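Local coordinates for single-stranded DNA-binding protein WHY1, chloroplastic (Solanum tuberosum, PDB 1L3A) that binds single-stranded DNA as a homotetramer and activates transcription of the pathogenesis-related gene PR-10a in response to elicitors, at residues F60-L63 and A67-L70; V101-S106 and F118-N123. All blocks are in the same frame, centred on the assembly; numbering follows the deposited sequence.

Contact 1 of 2, residues F60-L63 and A67-L70; sequences FSPL and AFKL
P62 and F68 face each other across the end of a β hairpin, a non-hydrogen-bonded antiparallel pair whose side chains share one face of the sheet. The F68 ring reaches its partner because CG stands anti to the carbonyl carbon (chi1 -71°), which turns the CD2-CE2 side of the ring obliquely against the proline. From CB the side chain leads through CG to CD2, 3.6 Å from P62 CA and equally near P62 N. One atom further, CE2 meets P62 CB at 3.6 Å, so this side of the ring follows the proline from backbone to pyrrolidine. F60 comes up more loosely, its CB 4.4 Å from F68 CD2, and its own ring lies obliquely against L70 CA. Between these apolar pairs, S61 and K69 form the hydrogen-bonded pair. S61 N gives a 2.8 Å bond to K69 O, and K69 N returns one of 3.1 Å to S61 O. On the side of the sheet where K69 points, L63, just past the strand, crosses it at about a right angle, CD2 being 3.9 Å from K69 CB. Near the turn a water donates to A67 O and more weakly accepts from L63 N, bridging the two arms of the turn just past the last strand pair, P62 with F68. The hairpin joins the tips of strands 49-62 and 68-85; F68 and K69 also pair in parallel with a strand of a second subunit, and F60 and F68 pack on F197 and P199 of a third.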
loop_
_atom_site.group_PDB
_atom_site.type_symbol
_atom_site.label_atom_id
_atom_site.label_comp_id
_atom_site.label_asym_id
_atom_site.label_seq_id
_atom_site.Cartn_x
_atom_site.Cartn_y
_atom_site.Cartn_z
ATOM N N PHE C 60 -14.935 12.664 15.052
ATOM C CA PHE C 60 -15.838 11.614 15.485
ATOM C C PHE C 60 -16.916 12.211 16.371
ATOM O O PHE C 60 -16.712 13.255 16.983
ATOM C CB PHE C 60 -15.088 10.541 16.263
ATOM C CG PHE C 60 -13.977 9.906 15.496
ATOM C CD1 PHE C 60 -12.725 10.519 15.420
ATOM C CD2 PHE C 60 -14.170 8.685 14.852
ATOM C CE1 PHE C 60 -11.673 9.922 14.715
ATOM C CE2 PHE C 60 -13.127 8.076 14.142
ATOM C CZ PHE C 60 -11.873 8.700 14.076
ATOM N N SER C 61 -18.065 11.548 16.428
ATOM C CA SER C 61 -19.181 12.004 17.252
ATOM C C SER C 61 -19.736 10.816 18.028
ATOM O O SER C 61 -20.093 9.798 17.441
ATOM C CB SER C 61 -20.283 12.611 16.382
ATOM O OG SER C 61 -21.324 13.152 17.177
ATOM N N PRO C 62 -19.811 10.930 19.364
ATOM C CA PRO C 62 -20.330 9.838 20.195
ATOM C C PRO C 62 -21.793 9.507 19.910
ATOM O O PRO C 62 -22.532 10.322 19.354
ATOM C CB PRO C 62 -20.121 10.357 21.613
ATOM C CG PRO C 62 -20.311 11.834 21.450
ATOM C CD PRO C 62 -19.527 12.123 20.184
ATOM N N LEU C 63 -22.203 8.305 20.295
ATOM C CA LEU C 63 -23.576 7.868 20.080
ATOM C C LEU C 63 -24.261 7.506 21.396
ATOM O O LEU C 63 -24.833 8.366 22.069
ATOM C CB LEU C 63 -23.595 6.663 19.140
ATOM C CG LEU C 63 -23.016 6.878 17.742
ATOM C CD1 LEU C 63 -23.031 5.556 16.989
ATOM C CD2 LEU C 63 -23.816 7.936 17.000
ATOM N N ALA C 67 -19.868 3.285 21.510
ATOM C CA ALA C 67 -19.044 3.345 20.311
ATOM C C ALA C 67 -19.142 4.739 19.699
ATOM O O ALA C 67 -19.932 5.572 20.154
ATOM C CB ALA C 67 -19.511 2.291 19.303
ATOM N N PHE C 68 -18.339 4.994 18.668
ATOM C CA PHE C 68 -18.357 6.293 18.008
ATOM C C PHE C 68 -18.731 6.207 16.540
ATOM O O PHE C 68 -18.786 5.129 15.960
ATOM C CB PHE C 68 -17.001 6.992 18.147
ATOM C CG PHE C 68 -16.708 7.482 19.539
ATOM C CD1 PHE C 68 -16.217 6.614 20.515
ATOM C CD2 PHE C 68 -16.934 8.815 19.881
ATOM C CE1 PHE C 68 -15.952 7.065 21.813
ATOM C CE2 PHE C 68 -16.672 9.279 21.178
ATOM C CZ PHE C 68 -16.181 8.400 22.144
ATOM N N LYS C 69 -18.981 7.368 15.949
ATOM C CA LYS C 69 -19.358 7.471 14.549
ATOM C C LYS C 69 -18.530 8.545 13.854
ATOM O O LYS C 69 -18.413 9.660 14.358
ATOM C CB LYS C 69 -20.840 7.834 14.438
ATOM C CG LYS C 69 -21.260 8.344 13.071
ATOM C CD LYS C 69 -22.539 9.167 13.159
ATOM C CE LYS C 69 -22.791 9.934 11.864
ATOM N NZ LYS C 69 -23.908 10.923 11.988
ATOM N N LEU C 70 -17.959 8.209 12.700
ATOM C CA LEU C 70 -17.177 9.174 11.932
ATOM C C LEU C 70 -18.138 10.253 11.438
ATOM O O LEU C 70 -19.078 9.959 10.700
ATOM C CB LEU C 70 -16.510 8.492 10.731
ATOM C CG LEU C 70 -15.818 9.423 9.725
ATOM C CD1 LEU C 70 -14.569 10.013 10.351
ATOM C CD2 LEU C 70 -15.459 8.655 8.459
HETATM O O HOH W 1 -21.765 5.598 22.255
#

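Contact 2 of 2, residues V101-S106 and F118-N123; sequences VTEIGS and FFHDPN
E103, on helix 101-108, and F118, on edge strand 116-120, run alongside each other, pointing opposite ways, where the helix linking the two four-stranded antiparallel sheets of the Whirly fold meets the second sheet. E103 lays its aliphatic part over one face of the phenyl: CB sits 4.2 Å from the ring centroid, 24° off the normal, a CH-pi contact displaced toward the rim. S106, one turn on, approaches the same ring at its edge, with CB 3.7 Å from F118 CZ. The phenyl is thereby met on two sides by one helical turn, while F97 and L99 of strand 88-99 also pack on it. Extended beyond CG, E103 carries its carboxylate past F118 to H120, which comes from the opposite direction. The carboxylate is turned 80° from the phenyl plane and 46° from the imidazole. Its two oxygens are held differently: OE1 accepts a hydrogen bond from S100 N, and OE2 takes a weak, bent one from H120 NE2 at 2.8 Å. The imidazole in turn stacks on F97. A water 3.0 Å from E103 OE2 donates to that oxygen and weakly accepts from F119 N, tying the carboxylate to the strand backbone as well.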
loop_
_atom_site.group_PDB
_atom_site.type_symbol
_atom_site.label_atom_id
_atom_site.label_comp_id
_atom_site.label_asym_id
_atom_site.label_seq_id
_atom_site.Cartn_x
_atom_site.Cartn_y
_atom_site.Cartn_z
ATOM N N VAL C 101 -10.550 13.847 0.727
ATOM C CA VAL C 101 -10.093 12.533 0.315
ATOM C C VAL C 101 -10.332 12.287 -1.177
ATOM O O VAL C 101 -9.517 11.644 -1.834
ATOM C CB VAL C 101 -10.794 11.425 1.114
ATOM C CG1 VAL C 101 -10.468 11.565 2.590
ATOM C CG2 VAL C 101 -12.292 11.496 0.877
ATOM N N THR C 102 -11.443 12.791 -1.710
ATOM C CA THR C 102 -11.758 12.595 -3.120
ATOM C C THR C 102 -10.772 13.349 -4.006
ATOM O O THR C 102 -10.362 12.859 -5.060
ATOM C CB THR C 102 -13.201 13.054 -3.442
ATOM O OG1 THR C 102 -14.133 12.225 -2.735
ATOM C CG2 THR C 102 -13.481 12.933 -4.922
ATOM N N GLU C 103 -10.398 14.545 -3.565
ATOM C CA GLU C 103 -9.440 15.361 -4.288
ATOM C C GLU C 103 -8.072 14.676 -4.224
ATOM O O GLU C 103 -7.314 14.701 -5.195
ATOM C CB GLU C 103 -9.388 16.760 -3.671
ATOM C CG GLU C 103 -10.716 17.494 -3.810
ATOM C CD GLU C 103 -10.756 18.817 -3.075
ATOM O OE1 GLU C 103 -10.749 18.819 -1.822
ATOM O OE2 GLU C 103 -10.799 19.862 -3.756
ATOM N N ILE C 104 -7.759 14.060 -3.083
ATOM C CA ILE C 104 -6.490 13.355 -2.946
ATOM C C ILE C 104 -6.528 12.190 -3.935
ATOM O O ILE C 104 -5.489 11.749 -4.439
ATOM C CB ILE C 104 -6.289 12.815 -1.520
ATOM C CG1 ILE C 104 -5.987 13.972 -0.576
ATOM C CG2 ILE C 104 -5.172 11.765 -1.496
ATOM C CD1 ILE C 104 -5.983 13.572 0.866
ATOM N N GLY C 105 -7.738 11.713 -4.218
ATOM C CA GLY C 105 -7.903 10.623 -5.167
ATOM C C GLY C 105 -7.486 11.043 -6.565
ATOM O O GLY C 105 -6.912 10.258 -7.320
ATOM N N SER C 106 -7.768 12.291 -6.917
ATOM C CA SER C 106 -7.397 12.798 -8.234
ATOM C C SER C 106 -5.887 12.940 -8.407
ATOM O O SER C 106 -5.370 12.792 -9.515
ATOM C CB SER C 106 -8.057 14.149 -8.497
ATOM O OG SER C 106 -9.424 13.970 -8.795
ATOM N N PHE C 118 -9.303 22.127 -9.188
ATOM C CA PHE C 118 -10.107 22.130 -7.967
ATOM C C PHE C 118 -10.602 23.537 -7.660
ATOM O O PHE C 118 -9.819 24.485 -7.606
ATOM C CB PHE C 118 -9.284 21.625 -6.779
ATOM C CG PHE C 118 -8.751 20.234 -6.949
ATOM C CD1 PHE C 118 -7.389 19.966 -6.770
ATOM C CD2 PHE C 118 -9.605 19.175 -7.248
ATOM C CE1 PHE C 118 -6.893 18.669 -6.884
ATOM C CE2 PHE C 118 -9.116 17.868 -7.366
ATOM C CZ PHE C 118 -7.763 17.615 -7.184
ATOM N N PHE C 119 -11.902 23.658 -7.418
ATOM C CA PHE C 119 -12.525 24.944 -7.133
ATOM C C PHE C 119 -13.140 24.989 -5.737
ATOM O O PHE C 119 -14.009 24.185 -5.418
ATOM C CB PHE C 119 -13.605 25.204 -8.184
ATOM C CG PHE C 119 -14.539 26.325 -7.837
ATOM C CD1 PHE C 119 -14.180 27.648 -8.076
ATOM C CD2 PHE C 119 -15.791 26.056 -7.287
ATOM C CE1 PHE C 119 -15.058 28.696 -7.777
ATOM C CE2 PHE C 119 -16.678 27.093 -6.985
ATOM C CZ PHE C 119 -16.311 28.416 -7.231
ATOM N N HIS C 120 -12.699 25.926 -4.906
ATOM C CA HIS C 120 -13.248 26.037 -3.559
ATOM C C HIS C 120 -13.853 27.418 -3.338
ATOM O O HIS C 120 -13.287 28.428 -3.753
ATOM C CB HIS C 120 -12.171 25.744 -2.505
ATOM C CG HIS C 120 -11.864 24.285 -2.347
ATOM N ND1 HIS C 120 -10.903 23.816 -1.476
ATOM C CD2 HIS C 120 -12.411 23.190 -2.926
ATOM C CE1 HIS C 120 -10.875 22.496 -1.524
ATOM N NE2 HIS C 120 -11.781 22.091 -2.396
ATOM N N ASP C 121 -15.008 27.450 -2.684
ATOM C CA ASP C 121 -15.720 28.697 -2.426
ATOM C C ASP C 121 -16.630 28.490 -1.218
ATOM O O ASP C 121 -17.351 27.495 -1.145
ATOM C CB ASP C 121 -16.546 29.060 -3.673
ATOM C CG ASP C 121 -17.317 30.368 -3.533
ATOM O OD1 ASP C 121 -17.687 30.944 -4.583
ATOM O OD2 ASP C 121 -17.574 30.811 -2.393
ATOM N N PRO C 122 -16.588 29.408 -0.240
ATOM C CA PRO C 122 -17.451 29.249 0.938
ATOM C C PRO C 122 -18.921 29.114 0.524
ATOM O O PRO C 122 -19.596 30.113 0.262
ATOM C CB PRO C 122 -17.183 30.524 1.732
ATOM C CG PRO C 122 -15.743 30.817 1.407
ATOM C CD PRO C 122 -15.699 30.575 -0.088
ATOM N N ASN C 123 -19.405 27.874 0.465
ATOM C CA ASN C 123 -20.785 27.584 0.069
ATOM C C ASN C 123 -21.008 27.922 -1.405
ATOM O O ASN C 123 -21.369 29.050 -1.748
ATOM C CB ASN C 123 -21.767 28.372 0.943
ATOM C CG ASN C 123 -21.532 28.151 2.422
ATOM O OD1 ASN C 123 -20.493 28.539 2.959
ATOM N ND2 ASN C 123 -22.492 27.520 3.089
HETATM O O HOH W 2 -12.357 21.068 -6.033
#

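Contacts 1 and 2 follow one another along the chain, with centres 25 Å apart and nearest atoms about 8 Å apart, so they do not touch. Strand 68-85 connects them: contact 1 holds its beginning at the hairpin end, and further along its V76 packs against I104 of the helix in contact 2. Contact 1 is peripheral, about 22 Å from the chain centre, whereas contact 2 lies about 7 Å from it. Both touch the third subunit of the homotetramer. The region required for single-stranded DNA binding, 46-51, includes the start of strand 49-62, whose far end supplies residues 60-62 of contact 1.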